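Local coordinates for hypothetical protein TM1553 (PDB 1VRM) that probably acts as a flavin transferase of the ApbE family, moving FMN from FAD onto a hydroxyl side chain of a target protein, at residues V30-S35 with T43-I48; A91-A96 with V143-K148; R260-V265 with V284-D289. All coordinates share one frame; numbering follows the deposited sequence. Where two conformers were deposited one is given.

In the fold
From the N terminus the three contacts follow one another in series, with none nesting in or crossing another. Contact 1 closes first, bridging a seven-residue connection so that helix 41-58 folds back over strand 28-35 of the large antiparallel sheet. Contact 2 spans 46 residues, two further helices among them, and ties helix 83-98 to strand 143-146 of the small three-stranded sheet. Contact 3 closes last, over 18 residues, returning helix 272-296 to the beginning of strand 262-269. Contacts 1 and 3 reach the same large sheet on opposite sides of the chain's centre, their centres about 34 Å apart, while nearest atoms of contacts 2 and 3 lie about 8 Å apart.

Contact 1: V30-S35 with T43-I48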
ATOM      1  N   VAL A  30      -5.400 -11.698   4.586  1.00  7.25           N
ATOM      2  CA  VAL A  30      -4.614 -12.167   3.454  1.00  8.15           C
ATOM      3  C   VAL A  30      -5.165 -13.486   2.950  1.00  7.63           C
ATOM      4  O   VAL A  30      -5.762 -14.248   3.719  1.00  7.15           O
ATOM      5  CB  VAL A  30      -3.108 -12.276   3.776  1.00  8.52           C
ATOM      6  CG1 VAL A  30      -2.571 -10.944   4.286  1.00  7.51           C
ATOM      7  CG2 VAL A  30      -2.824 -13.343   4.787  1.00 11.52           C
ATOM      8  N   ARG A  31      -4.971 -13.748   1.665  1.00  7.05           N
ATOM      9  CA  ARG A  31      -5.426 -14.957   1.016  1.00  5.41           C
ATOM     10  C   ARG A  31      -4.334 -15.383   0.055  1.00  6.44           C
ATOM     11  O   ARG A  31      -3.822 -14.566  -0.747  1.00  9.24           O
ATOM     12  CB  ARG A  31      -6.742 -14.686   0.324  1.00  9.61           C
ATOM     13  CG  ARG A  31      -7.332 -15.806  -0.434  1.00 14.55           C
ATOM     14  CD  ARG A  31      -8.595 -15.224  -1.021  1.00 18.35           C
ATOM     15  NE  ARG A  31      -9.333 -16.236  -1.699  1.00 19.09           N
ATOM     16  CZ  ARG A  31     -10.263 -15.993  -2.596  1.00 23.63           C
ATOM     17  NH1 ARG A  31     -10.545 -14.743  -2.950  1.00 24.92           N
ATOM     18  NH2 ARG A  31     -10.885 -17.022  -3.151  1.00 28.15           N
ATOM     19  N   ILE A  32      -3.932 -16.629   0.138  1.00  4.68           N
ATOM     20  CA  ILE A  32      -2.849 -17.125  -0.668  1.00  3.34           C
ATOM     21  C   ILE A  32      -3.422 -18.309  -1.461  1.00  7.80           C
ATOM     22  O   ILE A  32      -3.931 -19.233  -0.858  1.00  8.43           O
ATOM     23  CB  ILE A  32      -1.703 -17.592   0.230  1.00  5.04           C
ATOM     24  CG1 ILE A  32      -1.131 -16.457   1.107  1.00  6.20           C
ATOM     25  CG2 ILE A  32      -0.588 -18.230  -0.605  1.00  9.31           C
ATOM     26  CD1 ILE A  32      -0.516 -16.949   2.392  1.00 11.01           C
ATOM     27  N   VAL A  33      -3.374 -18.269  -2.782  1.00  5.08           N
ATOM     28  CA  VAL A  33      -4.026 -19.289  -3.617  1.00  4.89           C
ATOM     29  C   VAL A  33      -2.956 -19.746  -4.590  1.00  6.69           C
ATOM     30  O   VAL A  33      -2.401 -18.951  -5.355  1.00  5.00           O
ATOM     31  CB  VAL A  33      -5.207 -18.741  -4.365  1.00  6.43           C
ATOM     32  CG1 VAL A  33      -5.696 -19.723  -5.395  1.00  8.21           C
ATOM     33  CG2 VAL A  33      -6.287 -18.323  -3.388  1.00  7.09           C
ATOM     34  N   VAL A  34      -2.610 -21.025  -4.498  1.00  4.72           N
ATOM     35  CA  VAL A  34      -1.429 -21.551  -5.179  1.00  4.52           C
ATOM     36  C   VAL A  34      -1.691 -22.939  -5.716  1.00  6.33           C
ATOM     37  O   VAL A  34      -2.316 -23.770  -5.073  1.00  5.00           O
ATOM     38  CB  VAL A  34      -0.123 -21.404  -4.336  0.50  7.31           C
ATOM     39  CG1 VAL A  34      -0.140 -22.260  -3.103  0.50  9.08           C
ATOM     40  CG2 VAL A  34       1.098 -21.621  -5.216  0.50 10.44           C
ATOM     41  N   SER A  35      -1.158 -23.168  -6.921  1.00  5.68           N
ATOM     42  CA  SER A  35      -1.117 -24.507  -7.529  1.00  7.53           C
ATOM     43  C   SER A  35       0.304 -24.816  -7.949  1.00  8.58           C
ATOM     44  O   SER A  35       0.974 -23.974  -8.511  1.00  7.19           O
ATOM     45  CB  SER A  35      -2.052 -24.577  -8.717  1.00 10.73           C
ATOM     46  OG  SER A  35      -1.933 -25.826  -9.425  1.00 11.01           O
ATOM     47  N   THR A  43       3.035 -26.100   1.336  1.00  3.15           N
ATOM     48  CA  THR A  43       4.397 -25.665   1.680  1.00  3.74           C
ATOM     49  C   THR A  43       4.679 -24.252   1.121  1.00  4.77           C
ATOM     50  O   THR A  43       5.141 -23.367   1.828  1.00  6.58           O
ATOM     51  CB  THR A  43       5.479 -26.632   1.160  1.00  5.66           C
ATOM     52  OG1 THR A  43       5.331 -27.921   1.792  1.00  5.54           O
ATOM     53  CG2 THR A  43       6.906 -26.110   1.410  1.00  7.87           C
ATOM     54  N   ILE A  44       4.393 -24.058  -0.162  1.00  4.35           N
ATOM     55  CA  ILE A  44       4.564 -22.724  -0.760  1.00  6.89           C
ATOM     56  C   ILE A  44       3.714 -21.687  -0.018  1.00  3.96           C
ATOM     57  O   ILE A  44       4.198 -20.632   0.387  1.00  4.34           O
ATOM     58  CB  ILE A  44       4.188 -22.721  -2.253  1.00  5.50           C
ATOM     59  CG1 ILE A  44       5.032 -23.769  -3.013  1.00  8.80           C
ATOM     60  CG2 ILE A  44       4.289 -21.308  -2.828  1.00  6.57           C
ATOM     61  CD1 ILE A  44       4.725 -23.954  -4.459  1.00  9.09           C
ATOM     62  N   ALA A  45       2.437 -21.961   0.240  1.00  3.80           N
ATOM     63  CA  ALA A  45       1.587 -21.039   0.970  1.00  3.30           C
ATOM     64  C   ALA A  45       2.091 -20.726   2.380  1.00  4.78           C
ATOM     65  O   ALA A  45       2.014 -19.595   2.850  1.00  7.32           O
ATOM     66  CB  ALA A  45       0.163 -21.553   0.990  1.00  6.03           C
ATOM     67  N   GLU A  46       2.531 -21.755   3.103  1.00  4.52           N
ATOM     68  CA  GLU A  46       3.075 -21.558   4.456  1.00  5.71           C
ATOM     69  C   GLU A  46       4.293 -20.618   4.424  1.00  5.66           C
ATOM     70  O   GLU A  46       4.384 -19.715   5.259  1.00  6.17           O
ATOM     71  CB  GLU A  46       3.472 -22.890   5.084  1.00  6.51           C
ATOM     72  CG  GLU A  46       4.226 -22.800   6.443  1.00  9.77           C
ATOM     73  CD  GLU A  46       3.531 -22.036   7.580  1.00 19.52           C
ATOM     74  OE1 GLU A  46       2.269 -22.061   7.659  1.00 12.47           O
ATOM     75  OE2 GLU A  46       4.282 -21.458   8.458  1.00 16.76           O
ATOM     76  N   ALA A  47       5.181 -20.841   3.482  1.00  3.80           N
ATOM     77  CA  ALA A  47       6.378 -19.983   3.287  1.00  3.46           C
ATOM     78  C   ALA A  47       5.962 -18.541   3.063  1.00  4.74           C
ATOM     79  O   ALA A  47       6.554 -17.613   3.629  1.00  6.15           O
ATOM     80  CB  ALA A  47       7.166 -20.428   2.130  1.00  4.96           C
ATOM     81  N   ILE A  48       4.981 -18.372   2.198  1.00  5.64           N
ATOM     82  CA  ILE A  48       4.480 -17.034   1.867  1.00  4.78           C
ATOM     83  C   ILE A  48       3.867 -16.348   3.099  1.00  4.84           C
ATOM     84  O   ILE A  48       4.177 -15.205   3.428  1.00  4.59           O
ATOM     85  CB  ILE A  48       3.451 -17.102   0.734  1.00  3.35           C
ATOM     86  CG1 ILE A  48       4.122 -17.399  -0.586  1.00  4.56           C
ATOM     87  CG2 ILE A  48       2.675 -15.783   0.679  1.00  5.74           C
ATOM     88  CD1 ILE A  48       3.192 -17.725  -1.700  1.00  6.44           C
TER
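Ile32 meets helix residues Ala45 and Ile48 with both of its branches, and its side chain shows how the strand receives the helix. At CB, a chi1 of -61° sets CG1 beside the backbone N and leaves the CG2 methyl anti to it, where CG2 touches Ala45 CB at 3.8 Å, with Ile48 CD1 also near. The other branch runs through CG1, which lies 3.9 Å from Ile48 CG2, to the terminal CD1. That tip rests 3.8 Å from the same Ile48 CG2 and also reaches the carbonyl O of Ala45, at 3.7 Å. Ile32 and Ile48 lie alongside each other, pointing opposite ways. Alanine suits position 45 because its small side chain lets the helix come near: Ile32 CA and Ala45 CA are 6.1 Å apart. Val34 was modelled in two conformers, so its approach to Ile44 is less certain. Aliphatic side chains, most of them branched, make up this buried contact; Ala45 O is the polar atom they reach. On the helix's flank, Ile44 and Ile48 also touch helix 166-181. With segment axes 149° apart, strand and helix run roughly antiparallel, the layering of a helix over one face of an antiparallel sheet, an alpha+beta arrangement.

Contact 2: A91-A96 with V143-K148; sequences AACAFA and VLFDDK
Cys93 carries this contact through its sulfur, which points from helix 83-98 at Val143 and Phe145 of strand 143-146. The motif is a Cys sulfur-aromatic contact, made where a helix packs against an outer strand of a small antiparallel three-stranded sheet. Along the helix, Ala91 contributes its carbonyl O, which accepts a hydrogen bond from the backbone N of Phe95 at 2.9 Å. Ala92 does likewise for Ala96 one step later, so the stretch on either side of Cys93 is held as regular helix; the small methyl of Ala92 sits against Pro105. Cys93 then turns toward the strand. Its SG stands anti to its own carbonyl carbon (chi1 -67°), which carries the sulfur away from the helix to its two partners. A thiol suits the place: it is compact, polarisable and only weakly polar, able to lie beside an aromatic edge and an aliphatic group at once. Phe95 faces another way and packs on helix 272-296, so residues of the same turn serve different neighbours, and Ala96 touches Tyr140.

On the strand, Val143 and Phe145 are two residues apart and therefore project on the same side, both toward Cys93. Ile89, one turn earlier on the helix, touches both of them as well. Beyond the strand, Asp147 forms a salt bridge with Lys90 and a hydrogen bond with Tyr86 OH, giving the mainly apolar interface a polar border. The sulfur does not lie over the ring of Phe145: it is 85° off the ring normal and 5.2 Å from the centroid, hence nearly in the plane. There Cys93 SG approaches the far rim of the ring, 3.9 Å from Phe145 CZ, while Val143 CB lies 4.1 Å from the same sulfur.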
ATOM      1  N   ALA A  91      13.172   3.070  -1.631  1.00  8.28           N
ATOM      2  CA  ALA A  91      12.096   2.964  -2.621  1.00  9.22           C
ATOM      3  C   ALA A  91      10.889   3.833  -2.248  1.00  7.43           C
ATOM      4  O   ALA A  91      10.314   4.507  -3.078  1.00  8.91           O
ATOM      5  CB  ALA A  91      11.696   1.551  -2.828  1.00 10.13           C
ATOM      6  N   ALA A  92      10.524   3.831  -0.971  1.00  6.43           N
ATOM      7  CA  ALA A  92       9.396   4.615  -0.520  1.00  7.16           C
ATOM      8  C   ALA A  92       9.695   6.097  -0.722  1.00  8.42           C
ATOM      9  O   ALA A  92       8.864   6.864  -1.188  1.00  7.90           O
ATOM     10  CB  ALA A  92       9.095   4.301   0.959  1.00  8.75           C
ATOM     11  N   CYS A  93      10.906   6.498  -0.377  1.00  7.47           N
ATOM     12  CA  CYS A  93      11.291   7.895  -0.630  1.00 10.28           C
ATOM     13  C   CYS A  93      11.340   8.203  -2.143  1.00  9.96           C
ATOM     14  O   CYS A  93      10.967   9.286  -2.537  1.00 10.86           O
ATOM     15  CB  CYS A  93      12.599   8.255   0.071  1.00 10.54           C
ATOM     16  SG  CYS A  93      12.389   8.250   1.881  1.00 12.31           S
ATOM     17  N   ALA A  94      11.717   7.239  -2.978  1.00  9.28           N
ATOM     18  CA  ALA A  94      11.711   7.455  -4.427  1.00  9.63           C
ATOM     19  C   ALA A  94      10.292   7.622  -4.972  1.00 10.45           C
ATOM     20  O   ALA A  94      10.067   8.463  -5.859  1.00 10.23           O
ATOM     21  CB  ALA A  94      12.415   6.344  -5.099  1.00 12.31           C
ATOM     22  N   PHE A  95       9.325   6.915  -4.400  1.00  6.60           N
ATOM     23  CA  PHE A  95       7.918   7.183  -4.769  1.00  8.35           C
ATOM     24  C   PHE A  95       7.425   8.544  -4.305  1.00  8.60           C
ATOM     25  O   PHE A  95       6.597   9.156  -4.954  1.00  9.02           O
ATOM     26  CB  PHE A  95       6.975   6.082  -4.285  1.00  9.24           C
ATOM     27  CG  PHE A  95       6.983   4.832  -5.138  1.00  9.38           C
ATOM     28  CD1 PHE A  95       6.364   4.824  -6.375  1.00  8.62           C
ATOM     29  CD2 PHE A  95       7.589   3.672  -4.688  1.00 10.40           C
ATOM     30  CE1 PHE A  95       6.362   3.636  -7.159  1.00 10.99           C
ATOM     31  CE2 PHE A  95       7.585   2.523  -5.446  1.00 14.53           C
ATOM     32  CZ  PHE A  95       6.998   2.518  -6.698  1.00 13.14           C
ATOM     33  N   ALA A  96       7.877   8.984  -3.131  1.00  7.50           N
ATOM     34  CA  ALA A  96       7.523  10.301  -2.626  1.00  6.17           C
ATOM     35  C   ALA A  96       8.057  11.382  -3.588  1.00  8.04           C
ATOM     36  O   ALA A  96       7.328  12.288  -3.978  1.00 10.14           O
ATOM     37  CB  ALA A  96       8.030  10.505  -1.242  1.00  7.48           C
ATOM     38  N   VAL A 143      14.291  12.372   5.575  1.00  5.96           N
ATOM     39  CA  VAL A 143      14.972  11.076   5.717  1.00  5.56           C
ATOM     40  C   VAL A 143      16.274  11.121   4.948  1.00  8.29           C
ATOM     41  O   VAL A 143      16.253  11.295   3.709  1.00  7.68           O
ATOM     42  CB  VAL A 143      14.130   9.945   5.155  1.00  9.44           C
ATOM     43  CG1 VAL A 143      14.785   8.567   5.467  1.00 12.86           C
ATOM     44  CG2 VAL A 143      12.702  10.032   5.733  1.00  8.79           C
ATOM     45  N   LEU A 144      17.382  10.971   5.667  1.00  8.88           N
ATOM     46  CA  LEU A 144      18.732  11.066   5.079  1.00 10.37           C
ATOM     47  C   LEU A 144      19.352   9.688   5.028  1.00  8.33           C
ATOM     48  O   LEU A 144      19.097   8.838   5.903  1.00  7.81           O
ATOM     49  CB  LEU A 144      19.616  11.974   5.918  1.00 11.87           C
ATOM     50  CG  LEU A 144      19.006  13.336   6.272  1.00 14.42           C
ATOM     51  CD1 LEU A 144      20.009  14.197   7.020  1.00 19.61           C
ATOM     52  CD2 LEU A 144      18.484  14.042   5.036  1.00 15.45           C
ATOM     53  N   PHE A 145      20.176   9.482   3.989  1.00  7.77           N
ATOM     54  CA  PHE A 145      20.774   8.188   3.695  1.00  8.89           C
ATOM     55  C   PHE A 145      22.280   8.277   3.656  1.00 12.03           C
ATOM     56  O   PHE A 145      22.823   9.236   3.124  1.00 11.77           O
ATOM     57  CB  PHE A 145      20.276   7.716   2.334  1.00  9.75           C
ATOM     58  CG  PHE A 145      18.805   7.472   2.297  1.00  8.81           C
ATOM     59  CD1 PHE A 145      18.308   6.293   2.764  1.00 10.60           C
ATOM     60  CD2 PHE A 145      17.924   8.419   1.815  1.00 10.91           C
ATOM     61  CE1 PHE A 145      16.930   6.041   2.761  1.00 12.94           C
ATOM     62  CE2 PHE A 145      16.540   8.184   1.785  1.00 13.07           C
ATOM     63  CZ  PHE A 145      16.049   7.004   2.289  1.00 10.13           C
ATOM     64  N   ASP A 146      22.919   7.246   4.201  1.00  6.02           N
ATOM     65  CA  ASP A 146      24.356   7.018   4.118  1.00  7.72           C
ATOM     66  C   ASP A 146      24.560   5.683   3.378  1.00  9.27           C
ATOM     67  O   ASP A 146      24.609   4.618   4.000  1.00  9.55           O
ATOM     68  CB  ASP A 146      24.910   6.992   5.531  1.00 10.29           C
ATOM     69  CG  ASP A 146      26.390   6.649   5.605  1.00 11.77           C
ATOM     70  OD1 ASP A 146      27.025   6.438   4.549  1.00 13.20           O
ATOM     71  OD2 ASP A 146      26.889   6.612   6.756  1.00 10.64           O
ATOM     72  N   ASP A 147      24.731   5.759   2.054  1.00 14.55           N
ATOM     73  CA  ASP A 147      24.982   4.548   1.261  1.00 18.79           C
ATOM     74  C   ASP A 147      26.305   3.849   1.610  1.00 21.65           C
ATOM     75  O   ASP A 147      26.360   2.629   1.593  1.00 27.81           O
ATOM     76  CB  ASP A 147      24.992   4.831  -0.251  1.00 20.86           C
ATOM     77  CG  ASP A 147      23.684   5.395  -0.772  1.00 24.74           C
ATOM     78  OD1 ASP A 147      22.602   5.165  -0.183  1.00 20.16           O
ATOM     79  OD2 ASP A 147      23.754   6.104  -1.804  1.00 32.43           O
ATOM     80  N   LYS A 148      27.346   4.609   1.954  1.00 23.70           N
ATOM     81  CA  LYS A 148      28.665   4.036   2.343  1.00 25.20           C
ATOM     82  C   LYS A 148      28.489   2.995   3.465  1.00 25.08           C
ATOM     83  O   LYS A 148      28.901   1.844   3.343  1.00 26.20           O
ATOM     84  CB  LYS A 148      29.594   5.158   2.822  1.00 26.28           C
ATOM     85  CG  LYS A 148      31.075   4.788   3.020  1.00 28.47           C
ATOM     86  CD  LYS A 148      31.734   5.683   4.071  1.00 31.64           C
TER

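Contact 3: R260-V265 with V284-D289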
ATOM      1  N   ARG A 260      -9.762  14.407   0.686  1.00  9.74           N
ATOM      2  CA  ARG A 260     -11.192  14.469   0.422  1.00  9.66           C
ATOM      3  C   ARG A 260     -11.546  14.420  -1.059  1.00 10.30           C
ATOM      4  O   ARG A 260     -10.654  14.539  -1.911  1.00 15.29           O
ATOM      5  CB  ARG A 260     -11.784  15.736   1.052  1.00 14.20           C
ATOM      6  CG  ARG A 260     -11.510  15.854   2.584  1.00 13.08           C
ATOM      7  CD  ARG A 260     -12.091  14.682   3.329  1.00 15.20           C
ATOM      8  NE  ARG A 260     -12.105  14.865   4.783  1.00 11.12           N
ATOM      9  CZ  ARG A 260     -12.580  13.950   5.621  1.00 15.59           C
ATOM     10  NH1 ARG A 260     -13.052  12.809   5.158  1.00 16.18           N
ATOM     11  NH2 ARG A 260     -12.554  14.162   6.928  1.00 11.09           N
ATOM     12  N   GLY A 261     -12.820  14.174  -1.379  1.00  9.21           N
ATOM     13  CA  GLY A 261     -13.244  14.259  -2.764  1.00  9.73           C
ATOM     14  C   GLY A 261     -13.199  12.952  -3.529  1.00 10.40           C
ATOM     15  O   GLY A 261     -13.683  12.883  -4.659  1.00 11.67           O
ATOM     16  N   VAL A 262     -12.712  11.897  -2.875  1.00 10.03           N
ATOM     17  CA  VAL A 262     -12.437  10.609  -3.542  1.00  8.88           C
ATOM     18  C   VAL A 262     -12.851   9.442  -2.637  1.00  7.52           C
ATOM     19  O   VAL A 262     -12.567   9.442  -1.435  1.00  9.01           O
ATOM     20  CB  VAL A 262     -10.911  10.466  -3.875  1.00 11.90           C
ATOM     21  CG1 VAL A 262     -10.658   9.164  -4.660  1.00 13.58           C
ATOM     22  CG2 VAL A 262     -10.408  11.652  -4.635  1.00 17.64           C
ATOM     23  N   TRP A 263     -13.563   8.458  -3.181  1.00  7.06           N
ATOM     24  CA  TRP A 263     -13.940   7.284  -2.443  1.00  6.12           C
ATOM     25  C   TRP A 263     -12.941   6.132  -2.615  1.00  7.10           C
ATOM     26  O   TRP A 263     -12.585   5.427  -1.646  1.00  8.68           O
ATOM     27  CB  TRP A 263     -15.351   6.831  -2.778  1.00  9.33           C
ATOM     28  CG  TRP A 263     -16.436   7.724  -2.199  1.00  8.13           C
ATOM     29  CD1 TRP A 263     -16.308   8.685  -1.238  1.00 12.73           C
ATOM     30  CD2 TRP A 263     -17.844   7.665  -2.512  1.00 12.06           C
ATOM     31  NE1 TRP A 263     -17.546   9.251  -0.963  1.00 12.83           N
ATOM     32  CE2 TRP A 263     -18.498   8.625  -1.718  1.00 10.45           C
ATOM     33  CE3 TRP A 263     -18.595   6.875  -3.361  1.00 12.52           C
ATOM     34  CZ2 TRP A 263     -19.885   8.823  -1.782  1.00 11.97           C
ATOM     35  CZ3 TRP A 263     -19.985   7.082  -3.415  1.00 14.20           C
ATOM     36  CH2 TRP A 263     -20.589   8.040  -2.645  1.00 14.25           C
ATOM     37  N   SER A 264     -12.484   5.925  -3.845  1.00  6.13           N
ATOM     38  CA  SER A 264     -11.427   4.919  -4.072  1.00  6.74           C
ATOM     39  C   SER A 264     -10.635   5.140  -5.331  1.00  8.79           C
ATOM     40  O   SER A 264     -11.084   5.822  -6.260  1.00  7.12           O
ATOM     41  CB  SER A 264     -11.985   3.514  -4.068  1.00  9.93           C
ATOM     42  OG  SER A 264     -12.830   3.298  -5.167  1.00  8.99           O
ATOM     43  N   VAL A 265      -9.419   4.608  -5.337  1.00  6.42           N
ATOM     44  CA  VAL A 265      -8.598   4.612  -6.546  1.00  5.67           C
ATOM     45  C   VAL A 265      -8.002   3.208  -6.656  1.00  8.45           C
ATOM     46  O   VAL A 265      -7.447   2.707  -5.678  1.00  7.79           O
ATOM     47  CB  VAL A 265      -7.432   5.609  -6.458  1.00  6.82           C
ATOM     48  CG1 VAL A 265      -6.456   5.421  -7.633  1.00  9.13           C
ATOM     49  CG2 VAL A 265      -7.920   7.070  -6.361  1.00  7.67           C
ATOM     50  N   VAL A 284      -4.827  10.763  -2.994  1.00  6.68           N
ATOM     51  CA  VAL A 284      -4.540  12.101  -2.526  1.00  8.35           C
ATOM     52  C   VAL A 284      -4.638  13.142  -3.640  1.00 10.49           C
ATOM     53  O   VAL A 284      -5.092  14.237  -3.407  1.00 14.54           O
ATOM     54  CB  VAL A 284      -3.148  12.172  -1.871  1.00  8.73           C
ATOM     55  CG1 VAL A 284      -2.719  13.628  -1.619  1.00 10.78           C
ATOM     56  CG2 VAL A 284      -3.065  11.277  -0.612  1.00  9.28           C
HETATM   57  N   MSE A 285      -4.154  12.827  -4.834  1.00  8.25           N
HETATM   58  CA  MSE A 285      -4.114  13.811  -5.905  1.00 11.57           C
HETATM   59  C   MSE A 285      -5.453  13.973  -6.626  1.00 10.55           C
HETATM   60  O   MSE A 285      -5.698  15.021  -7.236  1.00 12.62           O
HETATM   61  CB  MSE A 285      -3.034  13.393  -6.898  1.00 12.00           C
HETATM   62  CG  MSE A 285      -1.663  13.556  -6.316  1.00 13.94           C
HETATM   63 SE   MSE A 285      -0.273  13.008  -7.593  1.00 35.04          SE
HETATM   64  CE  MSE A 285      -0.357  14.787  -8.695  1.00 34.53           C
ATOM     65  N   ALA A 286      -6.272  12.937  -6.615  1.00 11.36           N
ATOM     66  CA  ALA A 286      -7.493  12.930  -7.469  1.00 11.41           C
ATOM     67  C   ALA A 286      -8.583  13.871  -6.945  1.00 15.77           C
ATOM     68  O   ALA A 286      -9.492  14.264  -7.686  1.00 14.31           O
ATOM     69  CB  ALA A 286      -8.041  11.551  -7.628  1.00 12.76           C
ATOM     70  N   GLY A 287      -8.528  14.217  -5.668  1.00 15.34           N
ATOM     71  CA  GLY A 287      -9.501  15.156  -5.143  1.00 16.40           C
ATOM     72  C   GLY A 287      -9.197  16.586  -5.542  1.00 18.44           C
ATOM     73  O   GLY A 287     -10.025  17.465  -5.332  1.00 22.47           O
ATOM     74  N   LYS A 288      -8.038  16.834  -6.145  1.00 16.01           N
ATOM     75  CA  LYS A 288      -7.678  18.172  -6.613  1.00 16.68           C
ATOM     76  C   LYS A 288      -7.856  18.342  -8.139  1.00 18.73           C
ATOM     77  O   LYS A 288      -8.379  19.353  -8.585  1.00 23.86           O
ATOM     78  CB  LYS A 288      -6.244  18.487  -6.233  1.00 19.34           C
ATOM     79  CG  LYS A 288      -5.982  18.386  -4.717  1.00 22.72           C
ATOM     80  CD  LYS A 288      -4.547  18.065  -4.405  1.00 27.52           C
ATOM     81  CE  LYS A 288      -4.407  17.745  -2.911  1.00 31.03           C
ATOM     82  NZ  LYS A 288      -3.034  17.342  -2.592  1.00 42.66           N
ATOM     83  N   ASP A 289      -7.352  17.393  -8.922  1.00 14.83           N
ATOM     84  CA  ASP A 289      -7.510  17.450 -10.400  1.00 12.94           C
ATOM     85  C   ASP A 289      -7.575  16.011 -10.916  1.00  9.47           C
ATOM     86  O   ASP A 289      -6.565  15.435 -11.358  1.00  9.70           O
ATOM     87  CB  ASP A 289      -6.373  18.280 -11.024  1.00 11.38           C
ATOM     88  CG  ASP A 289      -6.581  18.563 -12.525  1.00 12.02           C
ATOM     89  OD1 ASP A 289      -7.447  17.903 -13.152  1.00 10.10           O
ATOM     90  OD2 ASP A 289      -5.904  19.463 -13.050  1.00 12.08           O
TER
HETATM   91  O   HOH W   1      -8.094  13.650  -2.691  1.00 19.25           O
HETATM   92  O   HOH W   2     -11.830  17.599  -2.737  1.00 36.50           O
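The backbone of Arg260 to Val262 passes close beside helix residue Gly287, near enough for Gly287 CA to lie 3.5 Å from Arg260 O in a CA-H...O contact with an angle of 154° at the hydrogen. Glycine suits position 287 because the carbonyl oxygen can settle directly against its main chain. Gly261 suits its own place chiefly for its backbone angles, with a positive phi of 93° that glycine adopts readily, though the main chain of Gly287 is also close. After it the chain turns a corner at Trp263, where Trp263 and Ser264 together face Val307 in a classic beta bulge.

Val262 supplies the side-chain part. Its CG2 stands anti to the carbonyl carbon while CG1 is anti to the backbone N (chi1 -176°), and this places CG2 over the helix backbone, 3.3 Å from Gly287 N and 3.8 Å from Ala286 CB. A branched, compact valine touches Ala286 and also packs on Phe283 and Ile306, and alanine at 286 leaves room for it. The guanidinium group of Arg260 reaches strand 245-248, where NH1 donates to Arg246 O.

Two waters complete the polar side. One donates to Arg260 O at 2.8 Å and weakly accepts from Gly287 N at 3.1 Å; the second donates to Gly287 O at 3.2 Å. Arg260 O is thus met by the first water, weakly by the second, and by the CA-H of Gly287, implying that the loop leading into the strand meets the helix through Val262 methyl packing and through water-bridged main-chain atoms.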